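Local coordinates for protein guanine deaminase (Escherichia coli, PDB 6OHB) that catalyses the zinc-dependent hydrolytic deamination of guanine to xanthine and ammonia, the single step of guanine breakdown to xanthine, at residues A[333-345]-A[413-425]. Numbering follows the deposited sequence.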
loop_
_atom_site.group_PDB
_atom_site.type_symbol
_atom_site.label_atom_id
_atom_site.label_comp_id
_atom_site.label_asym_id
_atom_site.label_seq_id
_atom_site.Cartn_x
_atom_site.Cartn_y
_atom_site.Cartn_z
ATOM N N THR A 333 -8.348 0.784 -3.059
ATOM C CA THR A 333 -8.227 -0.567 -3.588
ATOM C C THR A 333 -9.426 -1.422 -3.192
ATOM O O THR A 333 -9.978 -1.266 -2.099
ATOM C CB THR A 333 -6.915 -1.219 -3.125
ATOM O OG1 THR A 333 -6.761 -2.487 -3.770
ATOM C CG2 THR A 333 -6.895 -1.405 -1.609
ATOM N N PHE A 334 -9.842 -2.308 -4.105
ATOM C CA PHE A 334 -10.826 -3.347 -3.810
ATOM C C PHE A 334 -10.214 -4.557 -3.117
ATOM O O PHE A 334 -10.955 -5.467 -2.729
ATOM C CB PHE A 334 -11.503 -3.857 -5.089
ATOM C CG PHE A 334 -12.556 -2.942 -5.652
ATOM C CD1 PHE A 334 -12.207 -1.871 -6.466
ATOM C CD2 PHE A 334 -13.898 -3.178 -5.404
ATOM C CE1 PHE A 334 -13.179 -1.043 -7.002
ATOM C CE2 PHE A 334 -14.874 -2.351 -5.935
ATOM C CZ PHE A 334 -14.514 -1.285 -6.734
ATOM N N ASN A 335 -8.892 -4.598 -2.976
ATOM C CA ASN A 335 -8.186 -5.822 -2.625
ATOM C C ASN A 335 -8.079 -5.986 -1.116
ATOM O O ASN A 335 -7.593 -5.090 -0.417
ATOM C CB ASN A 335 -6.793 -5.834 -3.253
ATOM C CG ASN A 335 -6.134 -7.198 -3.173
ATOM O OD1 ASN A 335 -5.436 -7.508 -2.204
ATOM N ND2 ASN A 335 -6.364 -8.029 -4.188
ATOM N N MET A 336 -8.518 -7.151 -0.630
ATOM C CA MET A 336 -8.511 -7.430 0.802
ATOM C C MET A 336 -7.095 -7.611 1.339
ATOM O O MET A 336 -6.805 -7.225 2.478
ATOM C CB MET A 336 -9.354 -8.678 1.086
ATOM C CG MET A 336 -9.526 -9.036 2.564
ATOM S SD MET A 336 -10.377 -7.796 3.564
ATOM C CE MET A 336 -11.651 -7.227 2.440
ATOM N N LEU A 337 -6.197 -8.201 0.544
ATOM C CA LEU A 337 -4.823 -8.379 1.005
ATOM C C LEU A 337 -4.179 -7.034 1.315
ATOM O O LEU A 337 -3.537 -6.860 2.360
ATOM C CB LEU A 337 -4.006 -9.159 -0.029
ATOM C CG LEU A 337 -4.524 -10.549 -0.417
ATOM C CD1 LEU A 337 -3.692 -11.133 -1.551
ATOM C CD2 LEU A 337 -4.528 -11.482 0.782
ATOM N N GLN A 338 -4.342 -6.067 0.409
ATOM C CA GLN A 338 -3.811 -4.730 0.639
ATOM C C GLN A 338 -4.506 -4.049 1.813
ATOM O O GLN A 338 -3.867 -3.308 2.574
ATOM C CB GLN A 338 -3.946 -3.900 -0.639
ATOM C CG GLN A 338 -3.189 -4.499 -1.810
ATOM C CD GLN A 338 -3.248 -3.643 -3.059
ATOM O OE1 GLN A 338 -4.314 -3.443 -3.638
ATOM N NE2 GLN A 338 -2.096 -3.138 -3.483
ATOM N N THR A 339 -5.815 -4.288 1.980
ATOM C CA THR A 339 -6.526 -3.752 3.143
ATOM C C THR A 339 -5.916 -4.261 4.442
ATOM O O THR A 339 -5.732 -3.497 5.399
ATOM C CB THR A 339 -8.013 -4.104 3.076
ATOM O OG1 THR A 339 -8.569 -3.604 1.856
ATOM C CG2 THR A 339 -8.762 -3.489 4.248
ATOM N N LEU A 340 -5.591 -5.552 4.494
ATOM C CA LEU A 340 -4.973 -6.099 5.694
ATOM C C LEU A 340 -3.555 -5.572 5.866
ATOM O O LEU A 340 -3.096 -5.391 6.997
ATOM C CB LEU A 340 -4.979 -7.624 5.639
ATOM C CG LEU A 340 -6.352 -8.298 5.634
ATOM C CD1 LEU A 340 -6.208 -9.758 5.221
ATOM C CD2 LEU A 340 -7.027 -8.174 6.995
ATOM N N ASN A 341 -2.847 -5.321 4.767
ATOM C CA ASN A 341 -1.552 -4.646 4.866
ATOM C C ASN A 341 -1.685 -3.285 5.555
ATOM O O ASN A 341 -0.892 -2.939 6.451
ATOM C CB ASN A 341 -0.950 -4.486 3.471
ATOM C CG ASN A 341 0.550 -4.287 3.502
ATOM O OD1 ASN A 341 1.256 -4.908 4.297
ATOM N ND2 ASN A 341 1.046 -3.412 2.634
ATOM N N GLU A 342 -2.703 -2.510 5.168
ATOM C CA GLU A 342 -2.897 -1.203 5.797
ATOM C C GLU A 342 -3.301 -1.349 7.260
ATOM O O GLU A 342 -2.859 -0.568 8.116
ATOM C CB GLU A 342 -3.943 -0.390 5.036
ATOM C CG GLU A 342 -3.574 -0.105 3.590
ATOM C CD GLU A 342 -2.356 0.789 3.460
ATOM O OE1 GLU A 342 -2.282 1.802 4.188
ATOM O OE2 GLU A 342 -1.477 0.480 2.625
ATOM N N ALA A 343 -4.131 -2.350 7.565
ATOM C CA ALA A 343 -4.482 -2.623 8.954
ATOM C C ALA A 343 -3.244 -2.957 9.771
ATOM O O ALA A 343 -3.106 -2.518 10.919
ATOM C CB ALA A 343 -5.494 -3.763 9.031
ATOM N N TYR A 344 -2.336 -3.745 9.193
ATOM C CA TYR A 344 -1.091 -4.075 9.872
ATOM C C TYR A 344 -0.279 -2.819 10.182
ATOM O O TYR A 344 0.279 -2.690 11.279
ATOM C CB TYR A 344 -0.284 -5.056 9.019
ATOM C CG TYR A 344 1.005 -5.506 9.662
ATOM C CD1 TYR A 344 2.182 -4.771 9.508
ATOM C CD2 TYR A 344 1.049 -6.662 10.432
ATOM C CE1 TYR A 344 3.367 -5.179 10.108
ATOM C CE2 TYR A 344 2.227 -7.079 11.032
ATOM C CZ TYR A 344 3.381 -6.335 10.868
ATOM O OH TYR A 344 4.551 -6.751 11.465
ATOM N N LYS A 345 -0.197 -1.879 9.233
ATOM C CA LYS A 345 0.545 -0.645 9.528
ATOM C C LYS A 345 -0.141 0.181 10.619
ATOM O O LYS A 345 0.525 0.700 11.526
ATOM C CB LYS A 345 0.748 0.194 8.265
ATOM C CG LYS A 345 1.663 -0.456 7.237
ATOM C CD LYS A 345 1.691 0.351 5.956
ATOM C CE LYS A 345 1.541 -0.531 4.738
ATOM N NZ LYS A 345 0.892 0.215 3.630
ATOM N N LEU A 413 1.583 -16.550 4.710
ATOM C CA LEU A 413 0.428 -15.658 4.772
ATOM C C LEU A 413 0.865 -14.198 4.829
ATOM O O LEU A 413 0.238 -13.326 4.214
ATOM C CB LEU A 413 -0.439 -16.000 5.983
ATOM C CG LEU A 413 -1.288 -17.272 5.927
ATOM C CD1 LEU A 413 -2.051 -17.450 7.229
ATOM C CD2 LEU A 413 -2.250 -17.219 4.747
ATOM N N PHE A 414 1.946 -13.913 5.560
ATOM C CA PHE A 414 2.447 -12.547 5.653
ATOM C C PHE A 414 2.963 -12.059 4.304
ATOM O O PHE A 414 2.746 -10.899 3.933
ATOM C CB PHE A 414 3.540 -12.475 6.722
ATOM C CG PHE A 414 3.945 -11.078 7.081
ATOM C CD1 PHE A 414 3.143 -10.302 7.903
ATOM C CD2 PHE A 414 5.132 -10.539 6.602
ATOM C CE1 PHE A 414 3.510 -9.009 8.240
ATOM C CE2 PHE A 414 5.508 -9.246 6.932
ATOM C CZ PHE A 414 4.696 -8.479 7.754
ATOM N N VAL A 415 3.663 -12.927 3.567
ATOM C CA VAL A 415 4.131 -12.572 2.228
ATOM C C VAL A 415 2.945 -12.213 1.347
ATOM O O VAL A 415 2.936 -11.181 0.659
ATOM C CB VAL A 415 4.941 -13.731 1.620
ATOM C CG1 VAL A 415 5.125 -13.539 0.114
ATOM C CG2 VAL A 415 6.275 -13.886 2.320
ATOM N N MET A 416 1.913 -13.056 1.379
ATOM C CA MET A 416 0.705 -12.788 0.606
ATOM C C MET A 416 0.068 -11.461 1.015
ATOM O O MET A 416 -0.419 -10.704 0.164
ATOM C CB MET A 416 -0.268 -13.940 0.796
ATOM C CG MET A 416 -1.348 -14.057 -0.240
ATOM S SD MET A 416 -2.023 -15.718 -0.117
ATOM C CE MET A 416 -2.840 -15.603 1.475
ATOM N N MET A 417 0.074 -11.156 2.314
ATOM C CA MET A 417 -0.593 -9.952 2.799
ATOM C C MET A 417 0.161 -8.694 2.392
ATOM O O MET A 417 -0.450 -7.684 2.024
ATOM C CB MET A 417 -0.723 -10.013 4.318
ATOM C CG MET A 417 -1.529 -8.895 4.930
ATOM S SD MET A 417 -1.365 -8.897 6.726
ATOM C CE MET A 417 0.309 -8.280 6.891
ATOM N N THR A 418 1.485 -8.729 2.452
ATOM C CA THR A 418 2.248 -7.511 2.225
ATOM C C THR A 418 2.553 -7.277 0.755
ATOM O O THR A 418 2.742 -6.124 0.352
ATOM C CB THR A 418 3.557 -7.540 3.018
ATOM O OG1 THR A 418 4.333 -8.684 2.637
ATOM C CG2 THR A 418 3.272 -7.584 4.518
ATOM N N LEU A 419 2.599 -8.332 -0.060
ATOM C CA LEU A 419 2.950 -8.190 -1.466
ATOM C C LEU A 419 1.806 -8.504 -2.409
ATOM O O LEU A 419 1.961 -8.334 -3.623
ATOM C CB LEU A 419 4.134 -9.099 -1.805
ATOM C CG LEU A 419 5.539 -8.515 -1.737
ATOM C CD1 LEU A 419 5.698 -7.621 -0.514
ATOM C CD2 LEU A 419 6.534 -9.661 -1.707
ATOM N N GLY A 420 0.666 -8.951 -1.893
ATOM C CA GLY A 420 -0.404 -9.441 -2.741
ATOM C C GLY A 420 -1.284 -8.317 -3.258
ATOM O O GLY A 420 -1.553 -7.344 -2.558
ATOM N N ASP A 421 -1.730 -8.474 -4.497
ATOM C CA ASP A 421 -2.725 -7.597 -5.097
ATOM C C ASP A 421 -3.627 -8.473 -5.960
ATOM O O ASP A 421 -3.682 -9.697 -5.794
ATOM C CB ASP A 421 -2.039 -6.450 -5.866
ATOM C CG ASP A 421 -0.977 -6.939 -6.848
ATOM O OD1 ASP A 421 -1.268 -7.843 -7.661
ATOM O OD2 ASP A 421 0.155 -6.410 -6.813
ATOM N N ASP A 422 -4.335 -7.857 -6.910
ATOM C CA ASP A 422 -5.253 -8.613 -7.759
ATOM C C ASP A 422 -4.543 -9.687 -8.583
ATOM O O ASP A 422 -5.188 -10.658 -8.996
ATOM C CB ASP A 422 -6.053 -7.667 -8.660
ATOM C CG ASP A 422 -5.183 -6.655 -9.379
ATOM O OD1 ASP A 422 -4.562 -5.806 -8.702
ATOM O OD2 ASP A 422 -5.143 -6.695 -10.626
ATOM N N ARG A 423 -3.241 -9.534 -8.847
ATOM C CA ARG A 423 -2.504 -10.582 -9.549
ATOM C C ARG A 423 -2.446 -11.885 -8.750
ATOM O O ARG A 423 -2.209 -12.949 -9.337
ATOM C CB ARG A 423 -1.083 -10.112 -9.857
ATOM C CG ARG A 423 -0.973 -9.168 -11.044
ATOM C CD ARG A 423 0.431 -8.588 -11.152
ATOM N NE ARG A 423 0.741 -7.650 -10.074
ATOM C CZ ARG A 423 1.869 -6.946 -9.996
ATOM N NH1 ARG A 423 2.802 -7.076 -10.929
ATOM N NH2 ARG A 423 2.065 -6.114 -8.983
ATOM N N SER A 424 -2.623 -11.822 -7.426
ATOM C CA SER A 424 -2.677 -13.027 -6.603
ATOM C C SER A 424 -3.964 -13.815 -6.802
ATOM O O SER A 424 -4.014 -14.992 -6.433
ATOM C CB SER A 424 -2.547 -12.676 -5.119
ATOM O OG SER A 424 -1.237 -12.255 -4.791
ATOM N N ILE A 425 -4.990 -13.207 -7.390
ATOM C CA ILE A 425 -6.290 -13.845 -7.557
ATOM C C ILE A 425 -6.285 -14.567 -8.899
ATOM O O ILE A 425 -6.339 -13.934 -9.957
ATOM C CB ILE A 425 -7.431 -12.825 -7.482
ATOM C CG1 ILE A 425 -7.317 -11.965 -6.218
ATOM C CG2 ILE A 425 -8.773 -13.516 -7.529
ATOM C CD1 ILE A 425 -7.394 -12.724 -4.957
HETATM O O HOH W 1 -4.371 -4.371 -6.485
#
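Met-417 is a knob in a hole formed by Leu-337, Leu-340, Asn-341 and Tyr-344, where segments 336-345 and 413-419 of this amidohydrolase TIM-barrel chain cross nearly perpendicularly (-96°), their axes 7.6 Å apart at closest approach. Its CG rests 3.7 Å from Leu-340 CB, and the bend at chi3 (73°) carries CE to Tyr-344, obliquely to the ring. Beside the knob, Asn-341 OD1 touches Thr-418 CG2. One face of the Tyr-344 ring takes the edge of Phe-414 in a T-shaped stack, with Phe-414 CE1 3.6 Å from Tyr-344 CE2. At the C-terminal end of helix 409-419, Leu-337 CD1 packs against both Met-416 CG and Gly-420 CA; a CB on Gly-420 would clash with it. No direct hydrogen bond joins the two segments, but one water bridges Gln-338 OE1 and Asp-422 OD1. Further out, Asn-341 OD1 bonds to Tyr-304 of the second subunit, and Asp-422 pairs with Arg-132. Asn-335 N-caps helix 336-349 and turns its amide over the chain at Asp-421, ND2 bonding to Asn-133. An alanine here would remove the cap, is likely to leave Gln-338 N without its acceptor and Asn-133 OD1 without this donor, and would probably open a gap beside Asp-421. In that cap, Gln-338 N meets an in-plane lone pair of Asn-335 OD1 at 3.2 Å.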